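Local coordinates for protein peptidoglycan glycosyltransferase (Atopobium parvulum, PDB 4OVD) that is a penicillin-binding protein, built from a dimerisation domain and a transpeptidase domain of the penicillin-binding type, at residues T316-T321 / A339-V344; N328-D333 / S352-A357; L282-V287 / I384-E389; H380-D385 / F418-R423; K240-K245 / V529-T534. All coordinates share one frame; numbering follows the deposited sequence.

Contact 1 of 5, residues T316-T321 / A339-V344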
# COMPACT_ATOMS: atom_id res chain seq x y z
N THR A 316 22.04 -8.58 20.17
CA THR A 316 21.66 -7.81 21.32
C THR A 316 22.54 -6.65 21.66
O THR A 316 23.73 -6.80 21.76
CB THR A 316 21.52 -8.76 22.51
OG1 THR A 316 20.56 -9.75 22.15
CG2 THR A 316 21.06 -8.06 23.80
N PHE A 317 21.90 -5.46 21.82
CA PHE A 317 22.59 -4.18 22.08
C PHE A 317 22.02 -3.45 23.27
O PHE A 317 20.85 -3.62 23.66
CB PHE A 317 22.45 -3.28 20.87
CG PHE A 317 22.95 -3.92 19.61
CD1 PHE A 317 24.28 -3.81 19.25
CD2 PHE A 317 22.09 -4.62 18.81
CE1 PHE A 317 24.74 -4.42 18.11
CE2 PHE A 317 22.56 -5.28 17.68
CZ PHE A 317 23.88 -5.14 17.32
N ASN A 318 22.89 -2.68 23.91
CA ASN A 318 22.48 -1.91 25.09
C ASN A 318 21.86 -0.60 24.56
O ASN A 318 22.54 0.28 24.04
CB ASN A 318 23.67 -1.68 26.02
CG ASN A 318 23.23 -1.17 27.38
OD1 ASN A 318 22.54 -1.85 28.14
ND2 ASN A 318 23.64 0.03 27.69
N ILE A 319 20.55 -0.50 24.63
CA ILE A 319 19.88 0.67 24.04
C ILE A 319 19.55 1.74 25.10
O ILE A 319 18.78 1.45 26.04
CB ILE A 319 18.65 0.18 23.25
CG1 ILE A 319 19.04 -0.85 22.12
CG2 ILE A 319 17.87 1.32 22.61
CD1 ILE A 319 19.95 -0.31 21.07
N PRO A 320 20.10 2.98 24.94
CA PRO A 320 19.78 4.01 25.93
C PRO A 320 18.35 4.46 25.88
O PRO A 320 17.59 4.08 24.99
CB PRO A 320 20.74 5.17 25.58
CG PRO A 320 21.03 4.98 24.14
CD PRO A 320 20.93 3.51 23.84
N THR A 321 17.96 5.31 26.84
CA THR A 321 16.56 5.79 26.88
C THR A 321 16.35 6.77 25.81
O THR A 321 15.24 6.96 25.36
CB THR A 321 16.21 6.50 28.22
OG1 THR A 321 17.30 7.34 28.55
CG2 THR A 321 16.08 5.49 29.36
N ALA A 339 18.91 2.19 30.22
CA ALA A 339 19.22 1.46 29.02
C ALA A 339 18.70 0.01 29.18
O ALA A 339 18.65 -0.52 30.27
CB ALA A 339 20.73 1.45 28.83
N MSE A 340 18.31 -0.61 28.10
CA MSE A 340 17.84 -1.94 28.16
C MSE A 340 18.60 -2.67 27.09
O MSE A 340 18.88 -2.14 26.02
CB MSE A 340 16.32 -1.93 27.91
CG MSE A 340 15.67 -3.30 27.77
SE MSE A 340 13.76 -3.18 27.23
CE MSE A 340 13.57 -5.11 26.77
N ASP A 341 18.95 -3.91 27.39
CA ASP A 341 19.58 -4.79 26.43
C ASP A 341 18.45 -5.30 25.58
O ASP A 341 17.50 -5.89 26.11
CB ASP A 341 20.25 -5.91 27.22
CG ASP A 341 21.45 -5.40 27.96
OD1 ASP A 341 22.26 -4.69 27.29
OD2 ASP A 341 21.57 -5.64 29.18
N MSE A 342 18.47 -5.04 24.29
CA MSE A 342 17.38 -5.47 23.42
C MSE A 342 17.92 -6.12 22.21
O MSE A 342 18.94 -5.66 21.67
CB MSE A 342 16.60 -4.24 22.85
CG MSE A 342 16.00 -3.27 23.81
SE MSE A 342 15.12 -1.93 22.67
CE MSE A 342 14.72 -0.62 24.10
N SER A 343 17.39 -7.27 21.83
CA SER A 343 17.77 -7.92 20.56
C SER A 343 17.09 -7.07 19.45
O SER A 343 16.18 -6.28 19.75
CB SER A 343 17.27 -9.33 20.53
OG SER A 343 15.84 -9.34 20.58
N VAL A 344 17.52 -7.24 18.22
CA VAL A 344 16.94 -6.58 17.08
C VAL A 344 15.47 -7.00 17.05
O VAL A 344 14.59 -6.19 16.77
CB VAL A 344 17.63 -6.93 15.76
CG1 VAL A 344 16.87 -6.31 14.58
CG2 VAL A 344 19.08 -6.45 15.78
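Val-344 meets the Phe-317 ring at its edge, with CG2 near the ring plane and 4.1 Å from CE2; the two side chains lie alongside each other and point the same way. The Phe-358 ring also meets this ring, the planes inclined at about 50°. On the face of the ribbon that carries Asn-318 and Asp-341, the amide and carboxylate planes are turned 50° apart.

The frame is a two-stranded antiparallel ribbon. Phe-317 N gives to Met-342 O at 3.0 Å, and Met-342 N gives to Phe-317 O at 2.8 Å. Ile-319 and Met-340 form the next such pair, Ile-319 N giving to Met-340 O at 2.7 Å. Met-342, a selenomethionine, has CG anti to its carbonyl carbon (chi1 -57°) and is extended beyond it, which carries its tip across Ile-319 at about a right angle, CE to CG2 4.0 Å.

Where strand 316-319 begins and strand 340-343 ends, Thr-316 OG1 packs on Ser-343 CB and bonds to Asn-314 O. Ser-343 OG caps helix 344-350 through Glu-346 N. Phe-317 and Ile-319 together press against Met-347 of that helix and against helix 353-364, so the face of the ribbon that carries them packs on both helices.

Contact 2 of 5, residues N328-D333 / S352-A357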
# COMPACT_ATOMS: atom_id res chain seq x y z
N ASN A 328 18.75 16.87 17.72
CA ASN A 328 17.52 16.54 18.41
C ASN A 328 17.68 15.16 19.01
O ASN A 328 18.48 14.36 18.53
CB ASN A 328 16.32 16.56 17.47
CG ASN A 328 15.84 17.96 17.15
OD1 ASN A 328 16.50 18.96 17.46
ND2 ASN A 328 14.66 18.05 16.56
N LYS A 329 16.91 14.88 20.06
CA LYS A 329 17.04 13.61 20.72
C LYS A 329 15.95 12.65 20.22
O LYS A 329 14.88 13.08 19.79
CB LYS A 329 17.05 13.80 22.24
CG LYS A 329 15.76 14.36 22.82
CD LYS A 329 15.88 14.68 24.31
CE LYS A 329 16.77 15.89 24.60
NZ LYS A 329 16.78 16.28 26.04
N VAL A 330 16.25 11.37 20.14
CA VAL A 330 15.25 10.38 19.75
C VAL A 330 14.93 9.71 21.08
O VAL A 330 15.82 9.50 21.91
CB VAL A 330 15.81 9.41 18.73
CG1 VAL A 330 14.83 8.28 18.38
CG2 VAL A 330 16.17 10.18 17.50
N THR A 331 13.65 9.42 21.28
CA THR A 331 13.16 8.77 22.47
C THR A 331 12.07 7.73 22.14
O THR A 331 11.53 7.71 21.06
CB THR A 331 12.47 9.77 23.44
OG1 THR A 331 11.41 10.45 22.73
CG2 THR A 331 13.43 10.75 24.02
N ASP A 332 11.84 6.84 23.08
CA ASP A 332 10.79 5.85 23.05
C ASP A 332 9.73 6.26 24.14
O ASP A 332 10.08 6.67 25.28
CB ASP A 332 11.35 4.45 23.49
CG ASP A 332 12.32 3.79 22.47
OD1 ASP A 332 12.29 4.27 21.34
OD2 ASP A 332 13.05 2.75 22.79
N ASP A 333 8.44 6.13 23.83
CA ASP A 333 7.34 6.35 24.83
C ASP A 333 7.22 5.01 25.64
O ASP A 333 6.53 4.07 25.22
CB ASP A 333 6.03 6.70 24.10
CG ASP A 333 5.55 5.57 23.14
OD1 ASP A 333 6.28 4.56 22.99
OD2 ASP A 333 4.48 5.72 22.50
N SER A 352 10.94 0.14 19.04
CA SER A 352 11.86 1.17 19.62
C SER A 352 12.51 2.07 18.54
O SER A 352 13.32 1.62 17.71
CB SER A 352 12.99 0.44 20.32
OG SER A 352 14.08 1.27 20.74
N ASN A 353 12.16 3.34 18.57
CA ASN A 353 12.81 4.29 17.70
C ASN A 353 14.25 4.44 18.02
O ASN A 353 15.06 4.60 17.10
CB ASN A 353 12.17 5.70 17.79
CG ASN A 353 10.77 5.71 17.27
OD1 ASN A 353 10.42 4.98 16.35
ND2 ASN A 353 10.01 6.60 17.77
N VAL A 354 14.57 4.49 19.30
CA VAL A 354 15.95 4.62 19.71
C VAL A 354 16.82 3.48 19.17
O VAL A 354 17.90 3.71 18.66
CB VAL A 354 16.09 4.69 21.22
CG1 VAL A 354 17.57 4.80 21.60
CG2 VAL A 354 15.41 5.95 21.76
N GLY A 355 16.31 2.27 19.25
CA GLY A 355 17.07 1.09 18.80
C GLY A 355 17.30 1.19 17.29
O GLY A 355 18.40 0.88 16.82
N MSE A 356 16.26 1.58 16.53
CA MSE A 356 16.41 1.74 15.08
C MSE A 356 17.45 2.77 14.71
O MSE A 356 18.36 2.55 13.85
CB MSE A 356 15.09 2.15 14.48
CG MSE A 356 14.03 1.10 14.38
SE MSE A 356 14.56 -0.53 13.46
CE MSE A 356 14.77 -1.72 14.90
N ALA A 357 17.43 3.88 15.41
CA ALA A 357 18.42 4.95 15.08
C ALA A 357 19.81 4.46 15.47
O ALA A 357 20.79 4.84 14.86
CB ALA A 357 18.12 6.20 15.85
O HOH W 1 10.06 4.45 20.03
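Val-330 lays CG1 over Asn-353 CB at 3.8 Å, the two side chains crossing at about a right angle, and the same methyl sits 4.1 Å from Val-354 CG2. Phe-410, from a loop, packs on both Val-330 and Asn-353.

Beside this apolar patch, Asp-332 reaches the first turn of helix 353-364 with both carboxylate oxygens. Its CG stands anti to the carbonyl carbon (chi1 -70°), which swings the carboxylate over to the helix start. OD2 accepts a hydrogen bond from the Ser-352 hydroxyl on its syn lone pair, OG to OD2 2.7 Å, and also forms a salt bridge with Arg-336. OD1 accepts an almost straight bond from Val-354 N at 3.1 Å, met on the syn side but 27° out of the carboxylate plane. A water donates a hydrogen bond to OD1 at 2.6 Å and accepts from Asn-353 N at 2.8 Å.

Ser-352 is the N-cap: its OG accepts from Gly-355 N at 2.9 Å while donating to Asp-332. A carboxylate at this helix start probably also interacts favourably with the helix dipole.

Asn-353 turns OD1 to Lys-298 NZ. Ser-352 and Asn-353 fit the last two positions of the SxN motif of the penicillin-binding fold, and Lys-298 is probably the lysine of its SxxK motif.

Contact 3 of 5, residues L282-V287 / I384-E389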
# COMPACT_ATOMS: atom_id res chain seq x y z
N LEU A 282 -12.04 10.54 -5.80
CA LEU A 282 -11.64 9.69 -6.92
C LEU A 282 -10.20 9.19 -6.91
O LEU A 282 -9.81 8.35 -7.74
CB LEU A 282 -11.87 10.45 -8.23
CG LEU A 282 -13.32 10.89 -8.42
CD1 LEU A 282 -13.43 11.72 -9.68
CD2 LEU A 282 -14.24 9.70 -8.47
N ASN A 283 -9.39 9.74 -6.04
CA ASN A 283 -8.03 9.29 -5.91
C ASN A 283 -7.98 8.10 -4.96
O ASN A 283 -8.87 7.93 -4.15
CB ASN A 283 -7.23 10.35 -5.20
CG ASN A 283 -7.11 11.61 -6.01
OD1 ASN A 283 -6.73 11.58 -7.19
ND2 ASN A 283 -7.37 12.74 -5.36
N LEU A 284 -6.94 7.29 -5.07
CA LEU A 284 -6.66 6.28 -4.06
C LEU A 284 -5.55 6.93 -3.27
O LEU A 284 -4.40 7.13 -3.79
CB LEU A 284 -6.08 4.98 -4.60
CG LEU A 284 -6.87 3.75 -4.78
CD1 LEU A 284 -5.85 2.66 -5.13
CD2 LEU A 284 -7.57 3.48 -3.46
N LYS A 285 -5.82 7.23 -2.03
CA LYS A 285 -4.81 7.88 -1.20
C LYS A 285 -3.51 7.09 -1.12
O LYS A 285 -2.45 7.68 -1.10
CB LYS A 285 -5.36 8.19 0.18
CG LYS A 285 -6.42 9.28 0.14
CD LYS A 285 -6.93 9.60 1.54
CE LYS A 285 -7.75 10.89 1.48
NZ LYS A 285 -8.44 11.08 2.77
N LEU A 286 -3.60 5.76 -1.05
CA LEU A 286 -2.38 4.91 -1.04
C LEU A 286 -1.35 5.18 -2.09
O LEU A 286 -0.20 4.78 -1.97
CB LEU A 286 -2.78 3.46 -1.31
CG LEU A 286 -3.56 2.87 -0.17
CD1 LEU A 286 -4.20 1.59 -0.60
CD2 LEU A 286 -2.59 2.62 0.96
N VAL A 287 -1.83 5.62 -3.21
CA VAL A 287 -1.04 5.94 -4.41
C VAL A 287 -0.64 7.36 -4.57
O VAL A 287 0.51 7.73 -4.96
CB VAL A 287 -1.95 5.55 -5.63
CG1 VAL A 287 -1.30 5.89 -6.92
CG2 VAL A 287 -2.22 4.05 -5.60
N ILE A 384 2.54 0.81 -10.22
CA ILE A 384 1.10 0.43 -10.12
C ILE A 384 0.31 1.05 -11.28
O ILE A 384 0.61 2.17 -11.77
CB ILE A 384 0.49 0.82 -8.76
CG1 ILE A 384 -0.98 0.39 -8.64
CG2 ILE A 384 0.60 2.34 -8.53
CD1 ILE A 384 -1.48 0.38 -7.25
N ASP A 385 -0.71 0.33 -11.76
CA ASP A 385 -1.47 0.83 -12.89
C ASP A 385 -2.68 1.62 -12.41
O ASP A 385 -3.82 1.19 -12.57
CB ASP A 385 -1.83 -0.30 -13.86
CG ASP A 385 -2.54 -1.45 -13.18
OD1 ASP A 385 -2.38 -1.64 -11.94
OD2 ASP A 385 -3.22 -2.21 -13.90
N PHE A 386 -2.41 2.80 -11.89
CA PHE A 386 -3.45 3.67 -11.35
C PHE A 386 -2.94 5.09 -11.45
O PHE A 386 -1.77 5.36 -11.19
CB PHE A 386 -3.79 3.30 -9.91
CG PHE A 386 -5.08 3.80 -9.48
CD1 PHE A 386 -6.23 3.13 -9.87
CD2 PHE A 386 -5.20 4.98 -8.79
CE1 PHE A 386 -7.48 3.64 -9.58
CE2 PHE A 386 -6.46 5.46 -8.46
CZ PHE A 386 -7.60 4.80 -8.85
N PRO A 387 -3.81 6.04 -11.79
CA PRO A 387 -3.29 7.40 -12.01
C PRO A 387 -2.83 8.16 -10.79
O PRO A 387 -3.26 7.86 -9.73
CB PRO A 387 -4.47 8.14 -12.63
CG PRO A 387 -5.53 7.09 -12.86
CD PRO A 387 -5.25 5.91 -12.06
N GLY A 388 -1.92 9.11 -10.96
CA GLY A 388 -1.52 10.00 -9.87
C GLY A 388 -0.55 9.47 -8.85
O GLY A 388 -0.48 9.99 -7.76
N GLU A 389 0.26 8.48 -9.23
CA GLU A 389 1.16 7.87 -8.26
C GLU A 389 2.20 8.88 -7.82
O GLU A 389 2.87 9.44 -8.66
CB GLU A 389 1.85 6.60 -8.83
CG GLU A 389 2.69 5.97 -7.72
CD GLU A 389 3.32 4.61 -8.00
OE1 GLU A 389 3.47 4.19 -9.18
OE2 GLU A 389 3.65 3.95 -6.97
O HOH W 2 -4.78 8.22 -7.07
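A single water ties the two segments together, accepting from Leu-284 N at 3.1 Å and donating to Pro-387 O at 3.1 Å. It lies in the plane of the Phe-386 ring, at the edge. Within the penicillin-binding fold this joins the entry to helix 285-288, for which Leu-284 is the N-cap residue, to a loop that bends in an inverse gamma turn centred on Asp-385.

The Phe-386 ring is held between two residues. Over one face comes Leu-284, crossing at about a right angle with CB 3.9 Å from CE2; over the opposite face sits CD of Pro-387, the next residue in the chain, displaced toward the rim. With CG anti to the backbone N (chi1 -161°), Phe-386 pushes its ring in among the residues of segment 282-287, and Val-287 CG1 arrives near the ring plane.

Val-287 has the largest surface buried here, and its two methyls do different work. CG2 meets Ile-384 CD1 tip to tip at 4.1 Å. CG1 lies close over the backbone of Glu-389, 3.4 Å from CA and 3.8 Å from CB.

The extended Glu-389 carries its carboxylate past this packing to Gly-383 N, with a very short, and so somewhat doubtful, approach to Thr-382 OG1, drawing its own loop together. Asp-385 bonds to Tyr-181 OH and to the backbone N of Phe-439 and Met-440. Val-287 is backbone hydrogen-bonded to Ala-390, and next to this the Glu-389 CA-H points at Val-287 O, CA to O 3.4 Å.

Contact 4 of 5, residues H380-D385 / F418-R423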
# COMPACT_ATOMS: atom_id res chain seq x y z
N HIS A 380 10.66 5.91 -5.31
CA HIS A 380 10.49 5.61 -6.73
C HIS A 380 9.08 5.13 -6.91
O HIS A 380 8.54 4.43 -6.04
CB HIS A 380 11.43 4.46 -7.15
CG HIS A 380 12.88 4.79 -7.05
ND1 HIS A 380 13.62 5.19 -8.14
CD2 HIS A 380 13.73 4.78 -5.99
CE1 HIS A 380 14.87 5.40 -7.76
NE2 HIS A 380 14.96 5.16 -6.46
N THR A 381 8.48 5.43 -8.04
CA THR A 381 7.12 4.96 -8.26
C THR A 381 7.15 3.43 -8.29
O THR A 381 8.12 2.82 -8.63
CB THR A 381 6.56 5.56 -9.57
OG1 THR A 381 7.57 5.46 -10.57
CG2 THR A 381 6.25 7.02 -9.39
N THR A 382 6.07 2.81 -7.89
CA THR A 382 6.00 1.42 -7.84
C THR A 382 5.68 0.79 -9.15
O THR A 382 5.89 -0.35 -9.31
CB THR A 382 4.90 1.00 -6.86
OG1 THR A 382 3.63 1.52 -7.28
CG2 THR A 382 5.23 1.54 -5.49
N GLY A 383 5.11 1.54 -10.08
CA GLY A 383 4.72 0.96 -11.35
C GLY A 383 3.25 0.56 -11.32
O GLY A 383 2.79 -0.01 -12.25
N ILE A 384 2.54 0.81 -10.22
CA ILE A 384 1.10 0.43 -10.12
C ILE A 384 0.31 1.05 -11.28
O ILE A 384 0.61 2.17 -11.77
CB ILE A 384 0.49 0.82 -8.76
CG1 ILE A 384 -0.98 0.39 -8.64
CG2 ILE A 384 0.60 2.34 -8.53
CD1 ILE A 384 -1.48 0.38 -7.25
N ASP A 385 -0.71 0.33 -11.76
CA ASP A 385 -1.47 0.83 -12.89
C ASP A 385 -2.68 1.62 -12.41
O ASP A 385 -3.82 1.19 -12.57
CB ASP A 385 -1.83 -0.30 -13.86
CG ASP A 385 -2.54 -1.45 -13.18
OD1 ASP A 385 -2.38 -1.64 -11.94
OD2 ASP A 385 -3.22 -2.21 -13.90
N PHE A 418 1.93 5.18 0.89
CA PHE A 418 2.01 3.89 1.53
C PHE A 418 2.17 2.72 0.54
O PHE A 418 2.71 1.68 0.90
CB PHE A 418 0.89 3.64 2.51
CG PHE A 418 1.11 4.32 3.85
CD1 PHE A 418 2.05 3.84 4.74
CD2 PHE A 418 0.37 5.42 4.21
CE1 PHE A 418 2.28 4.48 5.96
CE2 PHE A 418 0.64 6.09 5.38
CZ PHE A 418 1.57 5.63 6.26
N ILE A 419 1.78 2.94 -0.72
CA ILE A 419 1.95 1.91 -1.73
C ILE A 419 3.45 1.52 -1.89
O ILE A 419 3.79 0.35 -2.20
CB ILE A 419 1.31 2.30 -3.08
CG1 ILE A 419 1.15 1.05 -3.99
CG2 ILE A 419 2.10 3.40 -3.74
CD1 ILE A 419 0.19 -0.03 -3.47
N GLN A 420 4.34 2.44 -1.54
CA GLN A 420 5.76 2.13 -1.58
C GLN A 420 6.16 1.21 -0.43
O GLN A 420 7.03 0.33 -0.56
CB GLN A 420 6.57 3.42 -1.50
CG GLN A 420 6.61 4.16 -2.82
CD GLN A 420 7.53 5.36 -2.80
OE1 GLN A 420 8.45 5.48 -1.93
NE2 GLN A 420 7.32 6.24 -3.77
N VAL A 421 5.50 1.41 0.70
CA VAL A 421 5.76 0.58 1.87
C VAL A 421 5.24 -0.80 1.59
O VAL A 421 5.92 -1.80 1.86
CB VAL A 421 5.10 1.14 3.13
CG1 VAL A 421 5.36 0.22 4.30
CG2 VAL A 421 5.64 2.55 3.41
N ILE A 422 4.02 -0.86 1.06
CA ILE A 422 3.41 -2.12 0.73
C ILE A 422 4.30 -2.86 -0.24
O ILE A 422 4.60 -4.03 -0.05
CB ILE A 422 2.02 -1.86 0.13
CG1 ILE A 422 1.08 -1.27 1.21
CG2 ILE A 422 1.45 -3.11 -0.45
CD1 ILE A 422 -0.25 -0.85 0.68
N ARG A 423 4.78 -2.16 -1.24
CA ARG A 423 5.61 -2.80 -2.23
C ARG A 423 6.88 -3.36 -1.56
O ARG A 423 7.32 -4.47 -1.84
CB ARG A 423 5.94 -1.86 -3.35
CG ARG A 423 6.78 -2.51 -4.42
CD ARG A 423 7.24 -1.55 -5.49
NE ARG A 423 8.00 -2.31 -6.48
CZ ARG A 423 8.98 -1.80 -7.22
NH1 ARG A 423 9.39 -0.54 -7.06
NH2 ARG A 423 9.59 -2.58 -8.09
O HOH W 3 8.40 1.51 -5.25
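Arg-423 leaves helix 418-429 with CG anti to its backbone N (chi1 -179°) and runs extended to NE, sliding past Thr-382 in the opposite direction. Its CB is 4.1 Å from Thr-382 CG2. Further along, CD packs on both CB and CG2 of Thr-382, each at 3.7 Å. The guanidinium then turns one face to the loop backbone: Thr-382 O stands over the centre of that face, 3.9 Å above the plane. At the tip NH1 donates a hydrogen bond to a water lying in the guanidinium plane, 2.9 Å away, and that water in turn can donate to His-380 O.

Thr-382 has the largest surface buried by this contact. Besides taking Arg-423, its CG2 lies 4.0 Å from Ile-419 CG2 and touches Gln-420 CG. The hydroxyl turns back into its own loop, where OG1 accepts from Ile-384 N at 3.2 Å, an ST turn that shapes the chain through Gly-383; Glu-389 is the hydroxyl's other partner. Next to it, Ile-419 CD1 reaches Ile-384 CD1 at 4.2 Å.

Gln-420 reaches the start of segment 380-385. NE2 comes near His-380 O but at a poor angle; the amide is held instead by Gly-379 N at OE1 and by Thr-391 O at NE2.

The loop therefore covers one side of helix 418-429. Ile-422 packs the helix onto the central antiparallel sheet, on Met-251 and Met-253 of strand 248-253 and on Met-526 and Tyr-528 of strand 525-532.

Contact 5 of 5, residues K240-K245 / V529-T534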
# COMPACT_ATOMS: atom_id res chain seq x y z
N LYS A 240 -15.09 5.90 11.14
CA LYS A 240 -16.09 6.34 12.12
C LYS A 240 -15.69 5.95 13.56
O LYS A 240 -15.54 6.83 14.44
CB LYS A 240 -17.47 5.76 11.74
CG LYS A 240 -18.60 6.10 12.69
CD LYS A 240 -19.94 5.44 12.31
CE LYS A 240 -20.88 5.47 13.51
NZ LYS A 240 -22.27 5.02 13.20
N ASP A 241 -15.45 4.66 13.82
CA ASP A 241 -15.11 4.17 15.18
C ASP A 241 -13.87 4.74 15.79
O ASP A 241 -13.83 4.93 16.99
CB ASP A 241 -14.93 2.63 15.24
CG ASP A 241 -16.16 1.85 14.74
OD1 ASP A 241 -17.29 2.38 14.74
OD2 ASP A 241 -15.96 0.69 14.30
N PHE A 242 -12.84 4.98 14.98
CA PHE A 242 -11.56 5.48 15.50
C PHE A 242 -11.34 6.97 15.26
O PHE A 242 -10.27 7.53 15.56
CB PHE A 242 -10.42 4.58 14.98
CG PHE A 242 -10.64 3.12 15.31
CD1 PHE A 242 -10.54 2.67 16.63
CD2 PHE A 242 -10.91 2.20 14.32
CE1 PHE A 242 -10.74 1.33 16.94
CE2 PHE A 242 -11.10 0.86 14.62
CZ PHE A 242 -11.03 0.42 15.93
N GLU A 243 -12.39 7.65 14.76
CA GLU A 243 -12.34 9.09 14.61
C GLU A 243 -11.11 9.49 13.75
O GLU A 243 -10.27 10.25 14.18
CB GLU A 243 -12.25 9.70 16.03
CG GLU A 243 -13.49 9.57 16.92
CD GLU A 243 -14.36 10.83 16.99
OE1 GLU A 243 -13.83 11.93 17.33
OE2 GLU A 243 -15.60 10.74 16.80
N ALA A 244 -11.00 8.92 12.56
CA ALA A 244 -9.88 9.23 11.70
C ALA A 244 -10.42 10.43 10.98
O ALA A 244 -11.29 10.28 10.15
CB ALA A 244 -9.60 8.11 10.73
N LYS A 245 -9.95 11.62 11.35
CA LYS A 245 -10.47 12.86 10.75
C LYS A 245 -10.10 13.05 9.29
O LYS A 245 -10.78 13.73 8.56
CB LYS A 245 -10.04 14.05 11.59
CG LYS A 245 -10.64 14.05 12.97
CD LYS A 245 -12.15 13.84 12.94
CE LYS A 245 -12.75 14.15 14.29
NZ LYS A 245 -12.07 13.40 15.38
N VAL A 529 -3.83 -1.56 6.35
CA VAL A 529 -4.87 -0.74 6.91
C VAL A 529 -4.22 0.49 7.48
O VAL A 529 -3.25 0.42 8.26
CB VAL A 529 -5.61 -1.38 8.08
CG1 VAL A 529 -6.65 -0.40 8.59
CG2 VAL A 529 -6.26 -2.72 7.68
N GLY A 530 -4.74 1.65 7.10
CA GLY A 530 -4.25 2.93 7.58
C GLY A 530 -5.42 3.83 7.96
O GLY A 530 -6.38 3.87 7.26
N LEU A 531 -5.27 4.60 9.03
CA LEU A 531 -6.26 5.50 9.54
C LEU A 531 -5.53 6.79 9.74
O LEU A 531 -4.60 6.85 10.56
CB LEU A 531 -6.80 5.02 10.86
CG LEU A 531 -7.63 3.73 10.65
CD1 LEU A 531 -7.96 3.00 11.96
CD2 LEU A 531 -8.90 4.01 9.85
N ASN A 532 -6.01 7.83 9.05
CA ASN A 532 -5.36 9.13 9.02
C ASN A 532 -6.05 10.14 9.91
O ASN A 532 -7.29 10.30 9.90
CB ASN A 532 -5.27 9.66 7.61
CG ASN A 532 -4.67 8.68 6.62
OD1 ASN A 532 -3.96 7.72 6.96
ND2 ASN A 532 -4.99 8.89 5.37
N ASP A 533 -5.20 10.73 10.74
CA ASP A 533 -5.55 11.73 11.74
C ASP A 533 -6.47 11.16 12.81
O ASP A 533 -7.60 11.63 13.05
CB ASP A 533 -6.05 13.04 11.12
CG ASP A 533 -5.98 14.23 12.10
OD1 ASP A 533 -5.54 14.06 13.27
OD2 ASP A 533 -6.37 15.34 11.70
N THR A 534 -5.93 10.15 13.48
CA THR A 534 -6.58 9.51 14.59
C THR A 534 -5.68 9.61 15.84
O THR A 534 -4.48 9.68 15.75
CB THR A 534 -6.99 8.04 14.32
OG1 THR A 534 -7.63 7.56 15.50
CG2 THR A 534 -5.78 7.14 14.09
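Ala-244, Leu-531 and Phe-242 have the most surface buried here. Ala-244 fits its CB against the strand backbone, 3.3 Å from Asn-532 O, and 4.2 Å from Leu-531 CB. Leu-531 extends its other end to the aromatic residue, CD1 to Phe-242 CD2 3.9 Å, coming at the ring from a slant. One ring face of Phe-242 is covered by CB of Asp-241, its neighbour in the chain, and Val-545 of helix 542-556 also packs on this side chain.

Helix 225-242 ends here in a Schellman motif, with Glu-243 at positive phi turning the chain toward the end of strand 525-532 of the five-stranded antiparallel sheet. At this end Phe-242 O accepts from Thr-534, whose OG1, anti to its backbone N (chi1 -179°), donates to it at 2.6 Å, tilted 22° from the carbonyl plane. The same hydroxyl is bonded to Gln-536 N.

Past the turn, Lys-245 N gives to Asp-533 O at 2.9 Å from well above the carbonyl plane, 46° out of it. The Lys-245 side chain lays CB beside the Asp-533 carboxylate, then bends at chi2 and chi4 to come back to Glu-243, NZ meeting OE1 at 3.0 Å in a salt bridge.

In the fold
Starting from the N terminus, the chain first opens contact 5 at the end of helix 225-242, and that loop closes only at strand 525-532, so the other four contacts nest inside it. Contact 3 opens at 282-287. Contacts 1 and 2 follow within its loop and cross, their segments alternating: 316-321, 328-333, 339-344, 352-357. They touch where Ile-319 and Pro-320 pack on Val-354. Contact 4 then begins at 380-385, overlapping the 384-389 segment that closes contact 3, and closes on helix 418-429. Contacts 3 and 4 thus share a loop beside the central sheet; contacts 1 and 2 lie together well away from them, contact 1 about 40 Å from contact 3 between centres.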